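Local coordinates for protein hyaluronoglucosaminidase (Apis mellifera, PDB 1FCQ) that probably hydrolyses glycosidic bonds of hyaluronan as a family 56 glycosidase, and is a major allergen of bee venom, at residues V13-P18 / F298-S303; L222-Y227 / V262-W267; E236-V241 / L283-R288. One frame throughout, in Å; residues are numbered along the deposited sequence.

Contact 1. Residues V13-P18 / F298-S303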
loop_
_atom_site.group_PDB
_atom_site.type_symbol
_atom_site.label_atom_id
_atom_site.label_comp_id
_atom_site.label_asym_id
_atom_site.label_seq_id
_atom_site.Cartn_x
_atom_site.Cartn_y
_atom_site.Cartn_z
ATOM N N VAL A 13 6.017 5.433 14.610
ATOM C CA VAL A 13 6.767 5.230 13.362
ATOM C C VAL A 13 7.192 3.764 13.320
ATOM O O VAL A 13 7.773 3.246 14.263
ATOM C CB VAL A 13 7.985 6.147 13.216
ATOM C CG1 VAL A 13 8.674 5.947 11.873
ATOM C CG2 VAL A 13 7.546 7.602 13.361
ATOM N N TYR A 14 6.844 3.087 12.225
ATOM C CA TYR A 14 7.147 1.660 12.105
ATOM C C TYR A 14 8.253 1.297 11.133
ATOM O O TYR A 14 8.331 1.840 10.033
ATOM C CB TYR A 14 5.879 0.925 11.613
ATOM C CG TYR A 14 4.764 0.930 12.629
ATOM C CD1 TYR A 14 3.830 1.952 12.668
ATOM C CD2 TYR A 14 4.679 -0.112 13.557
ATOM C CE1 TYR A 14 2.819 1.922 13.627
ATOM C CE2 TYR A 14 3.673 -0.137 14.501
ATOM C CZ TYR A 14 2.749 0.882 14.513
ATOM O OH TYR A 14 1.742 0.874 15.463
ATOM N N TRP A 15 9.089 0.332 11.561
ATOM C CA TRP A 15 10.159 -0.118 10.664
ATOM C C TRP A 15 9.634 -1.232 9.762
ATOM O O TRP A 15 9.321 -2.311 10.265
ATOM C CB TRP A 15 11.314 -0.663 11.502
ATOM C CG TRP A 15 12.608 -0.908 10.776
ATOM C CD1 TRP A 15 13.223 -2.107 10.574
ATOM C CD2 TRP A 15 13.468 0.081 10.187
ATOM N NE1 TRP A 15 14.404 -1.941 9.892
ATOM C CE2 TRP A 15 14.575 -0.595 9.651
ATOM C CE3 TRP A 15 13.406 1.467 10.079
ATOM C CZ2 TRP A 15 15.618 0.072 9.007
ATOM C CZ3 TRP A 15 14.440 2.139 9.443
ATOM C CH2 TRP A 15 15.522 1.430 8.920
ATOM N N ASN A 16 9.571 -0.978 8.456
ATOM C CA ASN A 16 9.118 -2.017 7.520
ATOM C C ASN A 16 10.143 -2.189 6.393
ATOM O O ASN A 16 9.872 -2.418 5.224
ATOM C CB ASN A 16 7.720 -1.717 6.986
ATOM C CG ASN A 16 7.045 -2.858 6.254
ATOM O OD1 ASN A 16 6.306 -2.629 5.276
ATOM N ND2 ASN A 16 7.236 -4.113 6.690
ATOM N N VAL A 17 11.408 -2.010 6.794
ATOM C CA VAL A 17 12.545 -2.181 5.864
ATOM C C VAL A 17 13.052 -3.587 6.130
ATOM O O VAL A 17 13.196 -3.952 7.307
ATOM C CB VAL A 17 13.627 -1.136 6.168
ATOM C CG1 VAL A 17 14.847 -1.358 5.273
ATOM C CG2 VAL A 17 13.150 0.291 5.966
ATOM N N PRO A 18 13.395 -4.381 5.131
ATOM C CA PRO A 18 13.780 -5.766 5.317
ATOM C C PRO A 18 15.235 -5.965 5.702
ATOM O O PRO A 18 15.937 -6.758 5.081
ATOM C CB PRO A 18 13.451 -6.416 3.981
ATOM C CG PRO A 18 13.655 -5.318 3.002
ATOM C CD PRO A 18 13.204 -4.052 3.695
ATOM N N PHE A 298 3.835 6.870 10.713
ATOM C CA PHE A 298 4.113 6.525 9.322
ATOM C C PHE A 298 4.919 5.225 9.353
ATOM O O PHE A 298 5.415 4.847 10.405
ATOM C CB PHE A 298 4.807 7.580 8.485
ATOM C CG PHE A 298 6.077 8.142 9.044
ATOM C CD1 PHE A 298 7.303 7.612 8.686
ATOM C CD2 PHE A 298 6.039 9.222 9.920
ATOM C CE1 PHE A 298 8.479 8.130 9.201
ATOM C CE2 PHE A 298 7.215 9.725 10.452
ATOM C CZ PHE A 298 8.432 9.183 10.093
ATOM N N ILE A 299 4.991 4.601 8.185
ATOM C CA ILE A 299 5.669 3.321 8.043
ATOM C C ILE A 299 6.810 3.475 7.040
ATOM O O ILE A 299 6.582 3.901 5.908
ATOM C CB ILE A 299 4.659 2.261 7.532
ATOM C CG1 ILE A 299 3.584 2.039 8.601
ATOM C CG2 ILE A 299 5.363 0.950 7.210
ATOM C CD1 ILE A 299 2.284 1.490 8.042
ATOM N N ILE A 300 8.022 3.171 7.488
ATOM C CA ILE A 300 9.186 3.295 6.603
ATOM C C ILE A 300 9.366 1.971 5.880
ATOM O O ILE A 300 9.606 0.937 6.519
ATOM C CB ILE A 300 10.455 3.614 7.398
ATOM C CG1 ILE A 300 10.227 4.890 8.209
ATOM C CG2 ILE A 300 11.658 3.727 6.463
ATOM C CD1 ILE A 300 11.329 5.136 9.223
ATOM N N TRP A 301 9.292 1.978 4.567
ATOM C CA TRP A 301 9.411 0.762 3.789
ATOM C C TRP A 301 10.754 0.703 3.058
ATOM O O TRP A 301 11.348 1.741 2.809
ATOM C CB TRP A 301 8.249 0.726 2.777
ATOM C CG TRP A 301 8.221 -0.510 1.934
ATOM C CD1 TRP A 301 7.787 -1.755 2.308
ATOM C CD2 TRP A 301 8.675 -0.634 0.581
ATOM N NE1 TRP A 301 7.940 -2.638 1.265
ATOM C CE2 TRP A 301 8.475 -1.971 0.194
ATOM C CE3 TRP A 301 9.205 0.264 -0.346
ATOM C CZ2 TRP A 301 8.816 -2.436 -1.070
ATOM C CZ3 TRP A 301 9.535 -0.200 -1.616
ATOM C CH2 TRP A 301 9.355 -1.553 -1.961
ATOM N N GLY A 302 11.152 -0.523 2.749
ATOM C CA GLY A 302 12.323 -0.709 1.884
ATOM C C GLY A 302 12.101 -1.927 0.987
ATOM O O GLY A 302 11.348 -2.832 1.325
ATOM N N SER A 303 12.802 -1.954 -0.139
ATOM C CA SER A 303 12.771 -3.056 -1.077
ATOM C C SER A 303 13.907 -4.029 -0.751
ATOM O O SER A 303 15.020 -3.586 -0.476
ATOM C CB SER A 303 12.961 -2.520 -2.493
ATOM O OG SER A 303 13.101 -3.544 -3.451
#
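Val13 lies alongside Phe298, CG1 over the ring face 3.8 Å from the ring centroid and CG2 near CE2. The ring reaches this place because Phe298 CG sits between the backbone N and the carbonyl carbon (chi1 53°). Ile300 CD1 meets the same Val13 CG1 at 3.8 Å. Beneath them the two parallel strands are joined by Tyr14 N to Phe298 O (2.9 Å), Ile300 N to Tyr14 O (2.9 Å) and the more bent Asn16 N to Ile300 O (2.7 Å). A weak bond from Gly302 N to Asn16 O ends the pairing, and Pro18 CD then rests on Gly302 O at 3.2 Å. On the face of Tyr14 and Ile299, Asn16 OD1 meets the edge of Trp301 in the ring plane, 3.4 Å from CD1. The hydrogen bond of Asn16 OD1 is to the hydroxyl of Tyr265, and Trp301 NE1 is bonded to the hydroxyl of Tyr55. Helix 310-328 packs on Val13, Phe298 and Ile300, which therefore look outward, and strand 12-16 joins 297-301 to close the TIM barrel. The chemistry differs accordingly: hydrocarbon toward the helix, and on the inner face a hydrogen-bonded amide and indole at the C-terminal strand ends, where such barrels carry their active sites.

Contact 2. Residues L222-Y227 / V262-W267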
loop_
_atom_site.group_PDB
_atom_site.type_symbol
_atom_site.label_atom_id
_atom_site.label_comp_id
_atom_site.label_asym_id
_atom_site.label_seq_id
_atom_site.Cartn_x
_atom_site.Cartn_y
_atom_site.Cartn_z
ATOM N N LEU A 222 -5.583 3.257 7.514
ATOM C CA LEU A 222 -5.454 3.721 6.137
ATOM C C LEU A 222 -3.967 3.921 5.866
ATOM O O LEU A 222 -3.278 4.518 6.686
ATOM C CB LEU A 222 -6.165 5.049 5.922
ATOM C CG LEU A 222 -7.669 5.138 6.161
ATOM C CD1 LEU A 222 -8.333 6.271 5.379
ATOM C CD2 LEU A 222 -8.402 3.847 5.858
ATOM N N LEU A 223 -3.504 3.453 4.708
ATOM C CA LEU A 223 -2.090 3.413 4.364
ATOM C C LEU A 223 -1.728 4.025 3.033
ATOM O O LEU A 223 -1.173 3.387 2.135
ATOM C CB LEU A 223 -1.718 1.894 4.357
ATOM C CG LEU A 223 -2.052 1.087 5.611
ATOM C CD1 LEU A 223 -2.087 -0.410 5.335
ATOM C CD2 LEU A 223 -1.029 1.384 6.708
ATOM N N PRO A 224 -1.992 5.319 2.857
ATOM C CA PRO A 224 -1.694 6.005 1.601
ATOM C C PRO A 224 -0.207 5.914 1.337
ATOM O O PRO A 224 0.552 6.019 2.309
ATOM C CB PRO A 224 -2.201 7.433 1.827
ATOM C CG PRO A 224 -2.043 7.599 3.307
ATOM C CD PRO A 224 -2.530 6.274 3.858
ATOM N N SER A 225 0.169 5.651 0.090
ATOM C CA SER A 225 1.617 5.607 -0.210
ATOM C C SER A 225 2.072 6.996 -0.634
ATOM O O SER A 225 1.519 7.567 -1.576
ATOM C CB SER A 225 1.854 4.597 -1.317
ATOM O OG SER A 225 3.228 4.586 -1.707
ATOM N N VAL A 226 3.087 7.555 0.030
ATOM C CA VAL A 226 3.535 8.921 -0.209
ATOM C C VAL A 226 4.983 8.977 -0.682
ATOM O O VAL A 226 5.752 9.840 -0.299
ATOM C CB VAL A 226 3.295 9.819 1.021
ATOM C CG1 VAL A 226 1.794 9.857 1.369
ATOM C CG2 VAL A 226 4.072 9.431 2.260
ATOM N N TYR A 227 5.311 8.045 -1.576
ATOM C CA TYR A 227 6.680 8.005 -2.117
ATOM C C TYR A 227 6.953 9.231 -2.981
ATOM O O TYR A 227 6.141 9.628 -3.819
ATOM C CB TYR A 227 6.905 6.707 -2.879
ATOM C CG TYR A 227 6.695 5.421 -2.117
ATOM C CD1 TYR A 227 6.496 5.404 -0.743
ATOM C CD2 TYR A 227 6.687 4.202 -2.799
ATOM C CE1 TYR A 227 6.292 4.216 -0.078
ATOM C CE2 TYR A 227 6.515 3.004 -2.122
ATOM C CZ TYR A 227 6.293 3.027 -0.758
ATOM O OH TYR A 227 6.098 1.853 -0.068
ATOM N N VAL A 262 -4.315 6.568 10.568
ATOM C CA VAL A 262 -3.732 6.926 9.280
ATOM C C VAL A 262 -2.205 6.816 9.430
ATOM O O VAL A 262 -1.577 7.521 10.220
ATOM C CB VAL A 262 -4.118 8.319 8.781
ATOM C CG1 VAL A 262 -3.361 8.740 7.526
ATOM C CG2 VAL A 262 -5.621 8.336 8.467
ATOM N N LEU A 263 -1.624 5.864 8.696
ATOM C CA LEU A 263 -0.189 5.600 8.716
ATOM C C LEU A 263 0.351 5.529 7.284
ATOM O O LEU A 263 0.365 4.464 6.644
ATOM C CB LEU A 263 0.117 4.269 9.413
ATOM C CG LEU A 263 -0.248 4.077 10.875
ATOM C CD1 LEU A 263 0.047 2.654 11.340
ATOM C CD2 LEU A 263 0.539 5.047 11.757
ATOM N N PRO A 264 0.784 6.660 6.758
ATOM C CA PRO A 264 1.290 6.717 5.401
ATOM C C PRO A 264 2.515 5.822 5.232
ATOM O O PRO A 264 3.377 5.721 6.094
ATOM C CB PRO A 264 1.706 8.181 5.220
ATOM C CG PRO A 264 0.787 8.910 6.155
ATOM C CD PRO A 264 0.717 8.013 7.374
ATOM N N TYR A 265 2.595 5.198 4.060
ATOM C CA TYR A 265 3.731 4.375 3.654
ATOM C C TYR A 265 4.782 5.333 3.087
ATOM O O TYR A 265 4.468 6.148 2.201
ATOM C CB TYR A 265 3.292 3.325 2.612
ATOM C CG TYR A 265 3.383 1.944 3.231
ATOM C CD1 TYR A 265 2.412 1.479 4.118
ATOM C CD2 TYR A 265 4.477 1.132 3.017
ATOM C CE1 TYR A 265 2.546 0.252 4.745
ATOM C CE2 TYR A 265 4.622 -0.117 3.610
ATOM C CZ TYR A 265 3.640 -0.545 4.486
ATOM O OH TYR A 265 3.751 -1.754 5.126
ATOM N N TYR A 266 6.001 5.251 3.610
ATOM C CA TYR A 266 7.064 6.180 3.234
ATOM C C TYR A 266 8.308 5.434 2.771
ATOM O O TYR A 266 8.734 4.482 3.409
ATOM C CB TYR A 266 7.422 6.976 4.491
ATOM C CG TYR A 266 8.227 8.231 4.263
ATOM C CD1 TYR A 266 7.618 9.451 4.086
ATOM C CD2 TYR A 266 9.623 8.168 4.230
ATOM C CE1 TYR A 266 8.352 10.616 3.858
ATOM C CE2 TYR A 266 10.365 9.317 4.038
ATOM C CZ TYR A 266 9.733 10.524 3.852
ATOM O OH TYR A 266 10.499 11.656 3.631
ATOM N N TRP A 267 8.868 5.879 1.639
ATOM C CA TRP A 267 10.057 5.186 1.131
ATOM C C TRP A 267 11.235 6.153 1.190
ATOM O O TRP A 267 11.026 7.347 1.002
ATOM C CB TRP A 267 9.868 4.661 -0.275
ATOM C CG TRP A 267 10.871 3.680 -0.806
ATOM C CD1 TRP A 267 11.732 2.888 -0.106
ATOM C CD2 TRP A 267 11.047 3.340 -2.189
ATOM N NE1 TRP A 267 12.458 2.090 -0.968
ATOM C CE2 TRP A 267 12.038 2.338 -2.243
ATOM C CE3 TRP A 267 10.457 3.774 -3.384
ATOM C CZ2 TRP A 267 12.471 1.786 -3.448
ATOM C CZ3 TRP A 267 10.880 3.210 -4.576
ATOM C CH2 TRP A 267 11.883 2.222 -4.598
HETATM O O HOH W 1 8.057 8.637 0.968
#
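Tyr227 and Trp267 are brought together by their first torsions: Tyr227 keeps CG beside its own backbone N (chi1 -58°), while Trp267 swings CG anti to N (chi1 -167°), and the two side chains cross at about a right angle. Trp267 CB then presses on the phenol face in a CH-pi contact, 3.6 Å from the ring centroid, and the indole turns an edge toward the same ring with the planes 51° apart. The opposite face of Tyr227 carries Ser225 OG, 3.3 Å above the plane and over its centre, so the phenol is clasped between a methylene and a hydroxyl that is itself hydrogen-bonded to the hydroxyl of Tyr184. Its OH lies at the edge of the neighbouring Tyr265 ring, 3.6 Å from CD2; these two tyrosines run side by side.

Backbone bonds fix the rest. Leu263 N donates to Leu222 O at 2.9 Å, Tyr265 N to Pro224 O at 2.8 Å, and Val226 N to Tyr265 O at 2.9 Å. Beyond them a water takes over from direct pairing: it accepts from Trp267 N (3.0 Å), probably donates to Val226 O (2.9 Å), and lies over the centre of the Tyr266 ring. The pairing is interrupted at Pro224, which has no N-H to offer Leu263 O; the CG atoms of Pro224 and Pro264 touch.

Leu223 and Leu263 lie alongside one another and, with Tyr265, reach Ile299 inside the barrel. Pro224, Val262 and Pro264 look outward instead, against helix 234-253, and Pro264 and Tyr266 also meet helix 280-292. This part of the wall has strand 297-301 beside it and both helices on its outside.

Contact 3. Residues E236-V241 / L283-R288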
loop_
_atom_site.group_PDB
_atom_site.type_symbol
_atom_site.label_atom_id
_atom_site.label_comp_id
_atom_site.label_asym_id
_atom_site.label_seq_id
_atom_site.Cartn_x
_atom_site.Cartn_y
_atom_site.Cartn_z
ATOM N N GLU A 236 6.555 20.875 -4.380
ATOM C CA GLU A 236 5.675 19.879 -4.959
ATOM C C GLU A 236 5.815 18.535 -4.244
ATOM O O GLU A 236 4.825 17.806 -4.109
ATOM C CB GLU A 236 5.882 19.671 -6.458
ATOM C CG GLU A 236 5.348 20.831 -7.282
ATOM C CD GLU A 236 5.791 20.829 -8.726
ATOM O OE1 GLU A 236 5.076 21.475 -9.530
ATOM O OE2 GLU A 236 6.815 20.209 -9.078
ATOM N N ARG A 237 7.033 18.234 -3.763
ATOM C CA ARG A 237 7.175 16.965 -3.029
ATOM C C ARG A 237 6.385 16.992 -1.733
ATOM O O ARG A 237 5.768 16.005 -1.305
ATOM C CB ARG A 237 8.654 16.651 -2.797
ATOM C CG ARG A 237 9.373 16.237 -4.076
ATOM C CD ARG A 237 10.828 15.925 -3.719
ATOM N NE ARG A 237 11.647 15.792 -4.919
ATOM C CZ ARG A 237 12.646 16.615 -5.209
ATOM N NH1 ARG A 237 12.951 17.604 -4.373
ATOM N NH2 ARG A 237 13.377 16.481 -6.306
ATOM N N VAL A 238 6.375 18.136 -1.053
ATOM C CA VAL A 238 5.602 18.305 0.172
ATOM C C VAL A 238 4.111 18.229 -0.159
ATOM O O VAL A 238 3.333 17.643 0.593
ATOM C CB VAL A 238 5.926 19.649 0.837
ATOM C CG1 VAL A 238 4.983 19.930 1.993
ATOM C CG2 VAL A 238 7.380 19.651 1.295
ATOM N N GLY A 239 3.725 18.852 -1.266
ATOM C CA GLY A 239 2.346 18.838 -1.732
ATOM C C GLY A 239 1.845 17.435 -2.053
ATOM O O GLY A 239 0.683 17.107 -1.784
ATOM N N LEU A 240 2.681 16.623 -2.681
ATOM C CA LEU A 240 2.362 15.240 -3.004
ATOM C C LEU A 240 1.980 14.537 -1.703
ATOM O O LEU A 240 0.945 13.867 -1.630
ATOM C CB LEU A 240 3.555 14.525 -3.634
ATOM C CG LEU A 240 3.455 13.055 -4.025
ATOM C CD1 LEU A 240 4.525 12.725 -5.061
ATOM C CD2 LEU A 240 3.647 12.092 -2.852
ATOM N N VAL A 241 2.860 14.641 -0.699
ATOM C CA VAL A 241 2.608 14.011 0.587
ATOM C C VAL A 241 1.349 14.576 1.227
ATOM O O VAL A 241 0.478 13.844 1.688
ATOM C CB VAL A 241 3.815 14.192 1.528
ATOM C CG1 VAL A 241 3.551 13.668 2.929
ATOM C CG2 VAL A 241 5.028 13.482 0.932
ATOM N N LEU A 283 13.561 14.769 3.410
ATOM C CA LEU A 283 13.135 14.044 4.606
ATOM C C LEU A 283 12.475 14.987 5.599
ATOM O O LEU A 283 11.395 14.750 6.144
ATOM C CB LEU A 283 14.348 13.401 5.281
ATOM C CG LEU A 283 14.928 12.163 4.606
ATOM C CD1 LEU A 283 16.237 11.778 5.283
ATOM C CD2 LEU A 283 13.949 10.990 4.657
ATOM N N GLU A 284 13.168 16.086 5.893
ATOM C CA GLU A 284 12.674 17.080 6.832
ATOM C C GLU A 284 11.322 17.665 6.433
ATOM O O GLU A 284 10.382 17.619 7.233
ATOM C CB GLU A 284 13.715 18.204 7.009
ATOM C CG GLU A 284 15.017 17.750 7.644
ATOM C CD GLU A 284 16.114 18.793 7.721
ATOM O OE1 GLU A 284 16.045 19.812 6.998
ATOM O OE2 GLU A 284 17.079 18.617 8.502
ATOM N N ALA A 285 11.168 18.210 5.239
ATOM C CA ALA A 285 9.904 18.858 4.875
ATOM C C ALA A 285 8.748 17.876 4.781
ATOM O O ALA A 285 7.631 18.214 5.196
ATOM C CB ALA A 285 10.066 19.617 3.570
ATOM N N THR A 286 8.982 16.693 4.217
ATOM C CA THR A 286 7.859 15.752 4.085
ATOM C C THR A 286 7.486 15.042 5.374
ATOM O O THR A 286 6.284 14.797 5.579
ATOM C CB THR A 286 8.097 14.740 2.957
ATOM O OG1 THR A 286 9.294 13.992 3.247
ATOM C CG2 THR A 286 8.245 15.427 1.609
ATOM N N LEU A 287 8.441 14.702 6.229
ATOM C CA LEU A 287 8.109 14.068 7.507
ATOM C C LEU A 287 7.407 15.112 8.377
ATOM O O LEU A 287 6.443 14.826 9.098
ATOM C CB LEU A 287 9.316 13.433 8.191
ATOM C CG LEU A 287 9.956 12.238 7.467
ATOM C CD1 LEU A 287 11.163 11.766 8.265
ATOM C CD2 LEU A 287 8.962 11.115 7.220
ATOM N N ARG A 288 7.827 16.382 8.268
ATOM C CA ARG A 288 7.130 17.454 8.987
ATOM C C ARG A 288 5.694 17.594 8.510
ATOM O O ARG A 288 4.773 17.751 9.325
ATOM C CB ARG A 288 7.912 18.770 8.848
ATOM C CG ARG A 288 8.947 18.951 9.939
ATOM C CD ARG A 288 10.120 19.830 9.524
ATOM N NE ARG A 288 10.912 20.203 10.687
ATOM C CZ ARG A 288 12.189 20.517 10.774
ATOM N NH1 ARG A 288 12.996 20.529 9.720
ATOM N NH2 ARG A 288 12.697 20.829 11.965
#
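Thr286 OG1 is gripped twice, by the carbonyl oxygen of Asp282 one turn earlier in its own helix and by the hydroxyl of Tyr266 on the barrel wall. With OG1 between the backbone N and the carbonyl carbon (chi1 60°), the methyl CG2 is left facing helix 236-241, where it packs 3.8 Å from Val241 CG2 and 3.9 Å from Arg237 O. The Val241 and Thr286 side chains cross at about a right angle, and Val241 CG1 reaches across to Thr286 O as well. Nearer the outer surface, the CG2 branch of Val238 meets the methyl of Ala285, with Val238 CG2 3.5 Å from Ala285 CB.

These are successive helices on the outside of the TIM barrel, 234-253 and 280-292, separated in the chain by strand 261-267. The axes of the two segments run in nearly the same sense, 27° apart, and approach to 9.0 Å, with the small side chains of Ala285 and Thr286 between them.

The polar tie between the helices lies to one side of this apolar seam. Arg237 directs its guanidinium away from residues 283-288; NH1 forms a salt bridge with Asp282, just before that segment, while NE and NH2 are hydrogen-bonded to the carbonyls of Arg229 and Trp230. These three partners keep the guanidinium from turning. Val238, one residue on, also touches Lys289 of helix 280-292.

From the N terminus, strand 12-16 comes first and pairs with 297-301, some 280 residues later; contact 1 thus closes a loop within which both other contacts nest. Contact 2 begins at 222-227, the chain then continues into helix 234-253, returns as strand 261-267 to close that contact, and then forms helix 280-292 to close contact 3. Contacts 2 and 3 therefore cross, their segments alternating between barrel wall and outer helix. Ile299 and Tyr266 link contacts 1 and 2 within one sheet, while Leu287 packs on both Phe298 and Tyr266, joining the helix layer to both wall contacts.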